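Long-range contacts in diaminopimelate decarboxylase (Methanocaldococcus jannaschii, PDB 1TWI), which catalyses the pyridoxal 5'-phosphate-dependent decarboxylation of meso-diaminopimelate to L-lysine, the last step of lysine biosynthesis by the diaminopimelate pathway: residues A[338-343]-A[380-385]; A[252-257]-A[296-301]; A[4-9]-A[34-39]. One frame throughout, in Å; residues are numbered along the deposited sequence.

How the contacts relate
The three contacts lie close together, with centres 10 to 11 Å apart. Along the chain they come in series: contact 3 closes first, then contact 2, then contact 1. All three reach the same mixed sheet, in which strand 300-311 pairs with strand 32-36 of contact 3 and with strand 378-382 of contact 1. Contact 2 adds the loop 252-257, which comes from the pyridoxal-binding barrel. A salt bridge from Lys257 NZ to Asp383 OD2 joins contacts 2 and 1 directly. Together the contacts tie the N-terminal segment, the barrel and the beta domain to one another. Contact 2 lies next to Arg293 and Arg329, which are inferred to bind substrate; contact 3 lies farther off.

Contact 1 (A[338-343]-A[380-385]); sequences HIINCK and AIFDVG
Ile339 and Ile340 pair with Ile381 and Ala380 as antiparallel neighbours in a beta sheet. Three backbone hydrogen bonds hold the two segments together. Ile340 and Ala380 form a hydrogen-bonded pair: Ile340 N donates to Ala380 O at 3.1 Å, and Ala380 N returns a bond to Ile340 O at 2.9 Å. The third bond runs from Phe382 N to His338 O and is almost straight, 172° at the hydrogen. Ile339 and Ile381 are the non-hydrogen-bonded pair. Here Ile339 CA also makes a CA-H...O contact with Ala380 O, at 3.3 Å.

The aromatic contact is T-shaped. His338 turns its edge to the face of Phe382, with the ring planes at 83°. His338 ND1 sits 3.8 Å above the Phe382 plane, over the ring centre. This nitrogen is buried by the contact and has no hydrogen-bond partner in the model. With CG anti to the backbone N (chi1 -174°), the histidine side chain runs beside that of Phe382 and brings its ring edge over the phenyl face.

Apolar contacts occur on both faces of the sheet. Ile339 CG1 meets Ile381 CG1 on one; Ile340 CG1 lies near Ala380 CB on the other. Ile340 CD1 also reaches the edge of the Phe382 ring, 3.8 Å from CE1, and Cys342 SG lies against Ala380 CB.

One water bridges His338 N and Asp383 OD2. It accepts from the first and donates to the second.

Strand 378-382 lies between strands 339-341 and 300-311. Phe14 of strand 13-16 packs on the face with Ile340 and Ala380, while Phe364 of strand 363-371 touches Ile339 and Ile381.

Contact 2 (A[252-257]-A[296-301]); sequences GIPYYK and VATAGY
Ile253 packs on Ala297 and Thr298, where a loop of the pyridoxal-binding TIM-barrel domain meets the chain leading from helix 293-296 into strand 300-311. The join is apolar, with no hydrogen bond between the two segments.

The side chain of Ile253 can be followed outward. Its CB points toward 296-301. CG1 stands between the backbone N and the carbonyl carbon (chi1 68°), which sets it against the methyl of Ala297, 3.9 Å from Ile253 CG1 to Ala297 CB. CD1 meets two groups across the contact. Ile253 CD1 lies 4.0 Å from Ala297 CB. Thr298 CG2 is about as close to it. Within its own segment, Ile253 CD1 sits over the centre of the Tyr255 ring, 3.4 Å above the plane. CD1 thus touches an alanine methyl, a threonine methyl and a tyrosine face.

Thr298 CG2 also meets Pro254 CD, at 4.1 Å, the two side chains crossing at about a right angle. The hydroxyl of Thr298 has another partner, Asn43 ND2. Pro254 is the centre of an inverse gamma turn, closed by a weak bond from Tyr255 N to Ile253 O.

Tyr255 connects the loop to the active site. Its OH is hydrogen-bonded to Arg293 NH1, and its ring makes a cation-pi contact with Arg329. Both arginines are inferred to bind substrate, and both lie in the pocket of the bound lysine. Tyr255 is thus a second-shell residue of that pocket.

The loop is also tied to itself: Lys257 NZ donates to Pro254 O at 2.6 Å, nearly along the C=O axis.

Contact 3 (A[4-9]-A[34-39]); sequences NDTVEI and VMSEEQ
Thr6 OG1 donates a hydrogen bond to Ser36 OG, 3.0 Å away, across the junction between the N-terminal segment and the start of helix 37-58. A chi1 of 69° tucks the Thr6 hydroxyl back over its own main chain, facing the serine. The methyl branch reaches the first turn of the helix. Thr6 CG2 touches Glu38 CG at 3.9 Å and packs near the backbone N of Gln39. One threonine thus meets the helix start with both a polar and an apolar branch.

The Gln39 side chain bends at chi2 and brings its amide to Asp5. The two side chains cross at about a right angle, and their carboxylate and amide planes are 46° apart.

A second shell sets these groups in place. Ser36 is the N-cap of helix 37-58, and its OG accepts from Gln39 N at 3.0 Å with an angle of 161°. The same OG is hydrogen-bonded to Asp17 OD2. Residues 4 to 7 form a type I beta turn, which presents Asp5 and Thr6 to the helix. Asp5 OD2 forms a salt bridge with Arg46, farther along that helix.

Further out, strand 7-10 pairs with strand 13-16, and strand 32-36 lies between strands 300-311 and 402-407. Glu37, whose side chain points away from the N-terminal segment, reaches His432 of the second subunit.

Ser36 OG has three polar partners: Thr6 OG1, Gln39 N and Asp17 OD2. It accepts from the first two, so its own proton is probably directed to the Asp17 carboxylate. The N-cap hydroxyl would then be fixed in rotation, joining the N-terminal turn to the helix start.

Contact 1 (A[338-343]-A[380-385])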
loop_
_atom_site.group_PDB
_atom_site.type_symbol
_atom_site.label_atom_id
_atom_site.label_comp_id
_atom_site.label_asym_id
_atom_site.label_seq_id
_atom_site.Cartn_x
_atom_site.Cartn_y
_atom_site.Cartn_z
ATOM N N HIS A 338 8.836 -15.491 -8.097
ATOM C CA HIS A 338 9.876 -15.968 -9.007
ATOM C C HIS A 338 10.197 -14.799 -9.990
ATOM O O HIS A 338 9.317 -14.081 -10.432
ATOM C CB HIS A 338 9.325 -17.170 -9.774
ATOM C CG HIS A 338 10.349 -17.837 -10.621
ATOM N ND1 HIS A 338 10.136 -18.129 -11.958
ATOM C CD2 HIS A 338 11.613 -18.237 -10.340
ATOM C CE1 HIS A 338 11.226 -18.692 -12.464
ATOM N NE2 HIS A 338 12.139 -18.761 -11.504
ATOM N N ILE A 339 11.464 -14.610 -10.306
ATOM C CA ILE A 339 11.883 -13.525 -11.175
ATOM C C ILE A 339 12.908 -14.069 -12.171
ATOM O O ILE A 339 13.783 -14.826 -11.776
ATOM C CB ILE A 339 12.569 -12.396 -10.337
ATOM C CG1 ILE A 339 11.549 -11.788 -9.351
ATOM C CG2 ILE A 339 13.147 -11.262 -11.250
ATOM C CD1 ILE A 339 12.200 -10.903 -8.257
ATOM N N ILE A 340 12.805 -13.677 -13.444
ATOM C CA ILE A 340 13.765 -14.089 -14.470
ATOM C C ILE A 340 14.133 -12.909 -15.387
ATOM O O ILE A 340 13.472 -11.854 -15.420
ATOM C CB ILE A 340 13.185 -15.152 -15.443
ATOM C CG1 ILE A 340 12.049 -14.509 -16.262
ATOM C CG2 ILE A 340 12.640 -16.422 -14.659
ATOM C CD1 ILE A 340 11.405 -15.508 -17.263
ATOM N N ASN A 341 15.202 -13.112 -16.145
ATOM C CA ASN A 341 15.594 -12.157 -17.156
ATOM C C ASN A 341 14.760 -12.657 -18.336
ATOM O O ASN A 341 14.646 -13.865 -18.551
ATOM C CB ASN A 341 17.071 -12.326 -17.509
ATOM C CG ASN A 341 17.607 -11.168 -18.338
ATOM O OD1 ASN A 341 16.899 -10.619 -19.211
ATOM N ND2 ASN A 341 18.863 -10.797 -18.083
ATOM N N CYS A 342 14.151 -11.760 -19.092
ATOM C CA CYS A 342 13.398 -12.197 -20.273
ATOM C C CYS A 342 14.302 -12.698 -21.389
ATOM O O CYS A 342 13.808 -13.255 -22.352
ATOM C CB CYS A 342 12.557 -11.046 -20.843
ATOM S SG CYS A 342 11.080 -10.741 -19.777
ATOM N N LYS A 343 15.616 -12.484 -21.265
ATOM C CA LYS A 343 16.564 -12.921 -22.299
ATOM C C LYS A 343 17.497 -13.969 -21.725
ATOM O O LYS A 343 18.121 -13.728 -20.699
ATOM C CB LYS A 343 17.435 -11.749 -22.783
ATOM C CG LYS A 343 18.430 -12.097 -23.945
ATOM C CD LYS A 343 17.725 -12.456 -25.294
ATOM C CE LYS A 343 18.730 -13.068 -26.344
ATOM N NZ LYS A 343 19.093 -14.486 -25.945
ATOM N N ALA A 380 11.057 -10.214 -15.649
ATOM C CA ALA A 380 9.654 -10.534 -15.441
ATOM C C ALA A 380 9.485 -11.065 -13.997
ATOM O O ALA A 380 10.203 -12.016 -13.544
ATOM C CB ALA A 380 9.192 -11.604 -16.450
ATOM N N ILE A 381 8.533 -10.481 -13.278
ATOM C CA ILE A 381 8.250 -10.918 -11.914
ATOM C C ILE A 381 6.962 -11.689 -12.076
ATOM O O ILE A 381 5.916 -11.149 -12.497
ATOM C CB ILE A 381 8.042 -9.682 -10.994
ATOM C CG1 ILE A 381 9.345 -8.847 -10.966
ATOM C CG2 ILE A 381 7.682 -10.142 -9.532
ATOM C CD1 ILE A 381 9.063 -7.300 -10.524
ATOM N N PHE A 382 7.018 -12.968 -11.723
ATOM C CA PHE A 382 5.864 -13.856 -11.868
ATOM C C PHE A 382 4.767 -13.756 -10.823
ATOM O O PHE A 382 4.996 -13.345 -9.702
ATOM C CB PHE A 382 6.300 -15.326 -11.804
ATOM C CG PHE A 382 6.919 -15.858 -13.082
ATOM C CD1 PHE A 382 7.763 -15.047 -13.857
ATOM C CD2 PHE A 382 6.715 -17.177 -13.455
ATOM C CE1 PHE A 382 8.406 -15.574 -14.988
ATOM C CE2 PHE A 382 7.352 -17.740 -14.596
ATOM C CZ PHE A 382 8.196 -16.928 -15.351
ATOM N N ASP A 383 3.577 -14.181 -11.239
ATOM C CA ASP A 383 2.457 -14.400 -10.344
ATOM C C ASP A 383 2.005 -13.124 -9.622
ATOM O O ASP A 383 1.857 -13.099 -8.407
ATOM C CB ASP A 383 2.899 -15.480 -9.348
ATOM C CG ASP A 383 3.303 -16.784 -10.048
ATOM O OD1 ASP A 383 2.548 -17.211 -10.957
ATOM O OD2 ASP A 383 4.356 -17.385 -9.718
ATOM N N VAL A 384 1.781 -12.081 -10.395
ATOM C CA VAL A 384 1.347 -10.819 -9.813
ATOM C C VAL A 384 -0.080 -10.483 -10.254
ATOM O O VAL A 384 -0.501 -9.312 -10.194
ATOM C CB VAL A 384 2.266 -9.708 -10.275
ATOM C CG1 VAL A 384 3.669 -9.824 -9.616
ATOM C CG2 VAL A 384 2.375 -9.748 -11.865
ATOM N N GLY A 385 -0.823 -11.473 -10.766
ATOM C CA GLY A 385 -2.205 -11.174 -11.187
ATOM C C GLY A 385 -3.200 -10.848 -10.064
ATOM O O GLY A 385 -4.260 -10.277 -10.307
HETATM O O HOH W 1 6.325 -16.745 -8.021
#

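Contact 2 (A[252-257]-A[296-301])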
loop_
_atom_site.group_PDB
_atom_site.type_symbol
_atom_site.label_atom_id
_atom_site.label_comp_id
_atom_site.label_asym_id
_atom_site.label_seq_id
_atom_site.Cartn_x
_atom_site.Cartn_y
_atom_site.Cartn_z
ATOM N N GLY A 252 -4.106 -21.681 -1.978
ATOM C CA GLY A 252 -2.808 -21.091 -2.284
ATOM C C GLY A 252 -2.346 -21.353 -3.709
ATOM O O GLY A 252 -2.785 -22.318 -4.309
ATOM N N ILE A 253 -1.497 -20.491 -4.257
ATOM C CA ILE A 253 -1.022 -20.691 -5.611
ATOM C C ILE A 253 0.499 -20.970 -5.537
ATOM O O ILE A 253 1.165 -20.638 -4.548
ATOM C CB ILE A 253 -1.351 -19.443 -6.527
ATOM C CG1 ILE A 253 -0.531 -18.223 -6.096
ATOM C CG2 ILE A 253 -2.860 -19.162 -6.492
ATOM C CD1 ILE A 253 0.715 -17.924 -7.062
ATOM N N PRO A 254 1.071 -21.576 -6.584
ATOM C CA PRO A 254 2.513 -21.868 -6.495
ATOM C C PRO A 254 3.530 -20.718 -6.711
ATOM O O PRO A 254 4.106 -20.596 -7.790
ATOM C CB PRO A 254 2.676 -23.041 -7.503
ATOM C CG PRO A 254 1.638 -22.708 -8.608
ATOM C CD PRO A 254 0.475 -22.027 -7.864
ATOM N N TYR A 255 3.746 -19.880 -5.688
ATOM C CA TYR A 255 4.712 -18.826 -5.838
ATOM C C TYR A 255 6.101 -19.477 -5.966
ATOM O O TYR A 255 6.898 -19.027 -6.771
ATOM C CB TYR A 255 4.706 -17.892 -4.630
ATOM C CG TYR A 255 3.515 -16.965 -4.647
ATOM C CD1 TYR A 255 3.404 -15.922 -5.595
ATOM C CD2 TYR A 255 2.478 -17.162 -3.738
ATOM C CE1 TYR A 255 2.256 -15.080 -5.618
ATOM C CE2 TYR A 255 1.314 -16.340 -3.764
ATOM C CZ TYR A 255 1.224 -15.305 -4.699
ATOM O OH TYR A 255 0.104 -14.483 -4.665
ATOM N N TYR A 256 6.379 -20.477 -5.122
ATOM C CA TYR A 256 7.611 -21.266 -5.167
ATOM C C TYR A 256 7.328 -22.323 -6.242
ATOM O O TYR A 256 6.241 -22.868 -6.278
ATOM C CB TYR A 256 7.870 -21.941 -3.809
ATOM C CG TYR A 256 8.588 -21.003 -2.871
ATOM C CD1 TYR A 256 9.936 -20.728 -3.038
ATOM C CD2 TYR A 256 7.896 -20.356 -1.839
ATOM C CE1 TYR A 256 10.574 -19.836 -2.192
ATOM C CE2 TYR A 256 8.531 -19.459 -0.987
ATOM C CZ TYR A 256 9.850 -19.213 -1.167
ATOM O OH TYR A 256 10.472 -18.360 -0.301
ATOM N N LYS A 257 8.287 -22.584 -7.120
ATOM C CA LYS A 257 8.098 -23.515 -8.220
ATOM C C LYS A 257 8.690 -24.937 -8.066
ATOM O O LYS A 257 8.522 -25.786 -8.961
ATOM C CB LYS A 257 8.684 -22.890 -9.470
ATOM C CG LYS A 257 8.289 -21.397 -9.668
ATOM C CD LYS A 257 6.792 -21.346 -9.989
ATOM C CE LYS A 257 6.314 -19.910 -10.257
ATOM N NZ LYS A 257 4.828 -19.958 -10.200
ATOM N N VAL A 296 -6.641 -15.634 -10.556
ATOM C CA VAL A 296 -5.873 -14.704 -11.357
ATOM C C VAL A 296 -4.383 -14.535 -11.121
ATOM O O VAL A 296 -3.698 -14.016 -11.989
ATOM C CB VAL A 296 -6.548 -13.274 -11.317
ATOM C CG1 VAL A 296 -8.011 -13.379 -11.840
ATOM C CG2 VAL A 296 -6.567 -12.695 -9.839
ATOM N N ALA A 297 -3.871 -14.968 -9.971
ATOM C CA ALA A 297 -2.477 -14.718 -9.681
ATOM C C ALA A 297 -1.494 -15.194 -10.726
ATOM O O ALA A 297 -0.635 -14.418 -11.151
ATOM C CB ALA A 297 -2.081 -15.357 -8.280
ATOM N N THR A 298 -1.601 -16.469 -11.111
ATOM C CA THR A 298 -0.637 -17.041 -12.071
ATOM C C THR A 298 -0.799 -16.495 -13.498
ATOM O O THR A 298 0.005 -16.806 -14.361
ATOM C CB THR A 298 -0.774 -18.602 -12.144
ATOM O OG1 THR A 298 -2.093 -18.943 -12.512
ATOM C CG2 THR A 298 -0.457 -19.233 -10.786
ATOM N N ALA A 299 -1.855 -15.713 -13.757
ATOM C CA ALA A 299 -2.047 -15.155 -15.089
ATOM C C ALA A 299 -1.284 -13.814 -15.262
ATOM O O ALA A 299 -1.164 -13.310 -16.393
ATOM C CB ALA A 299 -3.572 -14.905 -15.357
ATOM N N GLY A 300 -0.782 -13.264 -14.169
ATOM C CA GLY A 300 -0.113 -11.946 -14.232
ATOM C C GLY A 300 1.392 -11.910 -14.124
ATOM O O GLY A 300 1.977 -12.622 -13.293
ATOM N N TYR A 301 2.033 -11.110 -14.979
ATOM C CA TYR A 301 3.492 -10.984 -14.955
ATOM C C TYR A 301 3.769 -9.502 -14.957
ATOM O O TYR A 301 3.058 -8.774 -15.618
ATOM C CB TYR A 301 4.112 -11.607 -16.219
ATOM C CG TYR A 301 3.762 -13.096 -16.300
ATOM C CD1 TYR A 301 2.513 -13.491 -16.768
ATOM C CD2 TYR A 301 4.651 -14.096 -15.800
ATOM C CE1 TYR A 301 2.114 -14.811 -16.742
ATOM C CE2 TYR A 301 4.267 -15.467 -15.782
ATOM C CZ TYR A 301 2.989 -15.798 -16.252
ATOM O OH TYR A 301 2.507 -17.091 -16.198
#

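Contact 3 (A[4-9]-A[34-39])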
loop_
_atom_site.group_PDB
_atom_site.type_symbol
_atom_site.label_atom_id
_atom_site.label_comp_id
_atom_site.label_asym_id
_atom_site.label_seq_id
_atom_site.Cartn_x
_atom_site.Cartn_y
_atom_site.Cartn_z
ATOM N N ASN A 4 2.333 -21.701 -14.347
ATOM C CA ASN A 4 2.419 -20.697 -15.442
ATOM C C ASN A 4 2.311 -21.484 -16.729
ATOM O O ASN A 4 3.290 -21.792 -17.429
ATOM C CB ASN A 4 3.724 -19.942 -15.300
ATOM C CG ASN A 4 3.853 -19.316 -13.900
ATOM O OD1 ASN A 4 3.112 -18.337 -13.552
ATOM N ND2 ASN A 4 4.745 -19.867 -13.087
ATOM N N ASP A 5 1.082 -21.846 -17.019
ATOM C CA ASP A 5 0.817 -22.738 -18.148
ATOM C C ASP A 5 0.922 -22.195 -19.549
ATOM O O ASP A 5 0.950 -22.977 -20.531
ATOM C CB ASP A 5 -0.575 -23.366 -17.957
ATOM C CG ASP A 5 -0.720 -24.033 -16.598
ATOM O OD1 ASP A 5 0.055 -25.013 -16.355
ATOM O OD2 ASP A 5 -1.586 -23.567 -15.791
ATOM N N THR A 6 0.984 -20.872 -19.674
ATOM C CA THR A 6 0.982 -20.304 -21.003
ATOM C C THR A 6 2.211 -19.539 -21.363
ATOM O O THR A 6 2.199 -18.806 -22.376
ATOM C CB THR A 6 -0.237 -19.379 -21.178
ATOM O OG1 THR A 6 -0.054 -18.205 -20.358
ATOM C CG2 THR A 6 -1.527 -20.099 -20.741
ATOM N N VAL A 7 3.275 -19.695 -20.583
ATOM C CA VAL A 7 4.504 -18.978 -20.878
ATOM C C VAL A 7 5.563 -19.944 -21.303
ATOM O O VAL A 7 5.458 -21.133 -21.026
ATOM C CB VAL A 7 5.035 -18.165 -19.660
ATOM C CG1 VAL A 7 3.903 -17.225 -19.131
ATOM C CG2 VAL A 7 5.530 -19.104 -18.549
ATOM N N GLU A 8 6.571 -19.462 -22.014
ATOM C CA GLU A 8 7.639 -20.379 -22.442
ATOM C C GLU A 8 8.882 -19.591 -22.809
ATOM O O GLU A 8 8.857 -18.366 -22.914
ATOM C CB GLU A 8 7.198 -21.181 -23.678
ATOM C CG GLU A 8 6.993 -20.321 -24.902
ATOM C CD GLU A 8 6.176 -21.024 -26.024
ATOM O OE1 GLU A 8 6.651 -22.056 -26.593
ATOM O OE2 GLU A 8 5.065 -20.530 -26.344
ATOM N N ILE A 9 9.970 -20.316 -23.016
ATOM C CA ILE A 9 11.205 -19.694 -23.454
ATOM C C ILE A 9 11.277 -20.256 -24.869
ATOM O O ILE A 9 11.154 -21.477 -25.062
ATOM C CB ILE A 9 12.463 -20.171 -22.657
ATOM C CG1 ILE A 9 12.435 -19.665 -21.212
ATOM C CG2 ILE A 9 13.739 -19.661 -23.342
ATOM C CD1 ILE A 9 12.330 -18.184 -21.059
ATOM N N VAL A 34 1.290 -7.762 -17.485
ATOM C CA VAL A 34 0.770 -8.503 -18.647
ATOM C C VAL A 34 -0.162 -9.573 -18.002
ATOM O O VAL A 34 0.262 -10.376 -17.139
ATOM C CB VAL A 34 1.923 -9.205 -19.435
ATOM C CG1 VAL A 34 1.359 -10.033 -20.668
ATOM C CG2 VAL A 34 2.930 -8.127 -19.932
ATOM N N MET A 35 -1.404 -9.618 -18.436
ATOM C CA MET A 35 -2.341 -10.579 -17.901
ATOM C C MET A 35 -2.638 -11.541 -19.014
ATOM O O MET A 35 -3.037 -11.096 -20.098
ATOM C CB MET A 35 -3.648 -9.875 -17.477
ATOM C CG MET A 35 -3.451 -8.979 -16.216
ATOM S SD MET A 35 -3.006 -9.967 -14.696
ATOM C CE MET A 35 -4.493 -10.795 -14.355
ATOM N N SER A 36 -2.485 -12.845 -18.756
ATOM C CA SER A 36 -2.764 -13.885 -19.788
ATOM C C SER A 36 -4.241 -14.289 -19.725
ATOM O O SER A 36 -4.725 -14.867 -18.718
ATOM C CB SER A 36 -1.899 -15.148 -19.550
ATOM O OG SER A 36 -2.358 -16.214 -20.381
ATOM N N GLU A 37 -4.972 -13.992 -20.797
ATOM C CA GLU A 37 -6.378 -14.338 -20.832
ATOM C C GLU A 37 -6.535 -15.850 -20.785
ATOM O O GLU A 37 -7.402 -16.362 -20.084
ATOM C CB GLU A 37 -7.020 -13.800 -22.117
ATOM C CG GLU A 37 -8.484 -14.234 -22.296
ATOM C CD GLU A 37 -9.054 -13.583 -23.544
ATOM O OE1 GLU A 37 -9.676 -12.518 -23.433
ATOM O OE2 GLU A 37 -8.838 -14.094 -24.650
ATOM N N GLU A 38 -5.712 -16.583 -21.534
ATOM C CA GLU A 38 -5.844 -18.054 -21.506
ATOM C C GLU A 38 -5.506 -18.623 -20.105
ATOM O O GLU A 38 -6.122 -19.586 -19.661
ATOM C CB GLU A 38 -4.916 -18.677 -22.582
ATOM C CG GLU A 38 -4.899 -20.217 -22.666
ATOM C CD GLU A 38 -6.236 -20.864 -23.076
ATOM O OE1 GLU A 38 -7.123 -20.194 -23.669
ATOM O OE2 GLU A 38 -6.377 -22.082 -22.805
ATOM N N GLN A 39 -4.506 -18.083 -19.420
ATOM C CA GLN A 39 -4.230 -18.623 -18.093
ATOM C C GLN A 39 -5.476 -18.443 -17.152
ATOM O O GLN A 39 -5.767 -19.310 -16.304
ATOM C CB GLN A 39 -3.014 -17.912 -17.449
ATOM C CG GLN A 39 -2.646 -18.525 -16.101
ATOM C CD GLN A 39 -2.186 -19.979 -16.279
ATOM O OE1 GLN A 39 -2.870 -20.946 -15.861
ATOM N NE2 GLN A 39 -1.062 -20.141 -16.944
#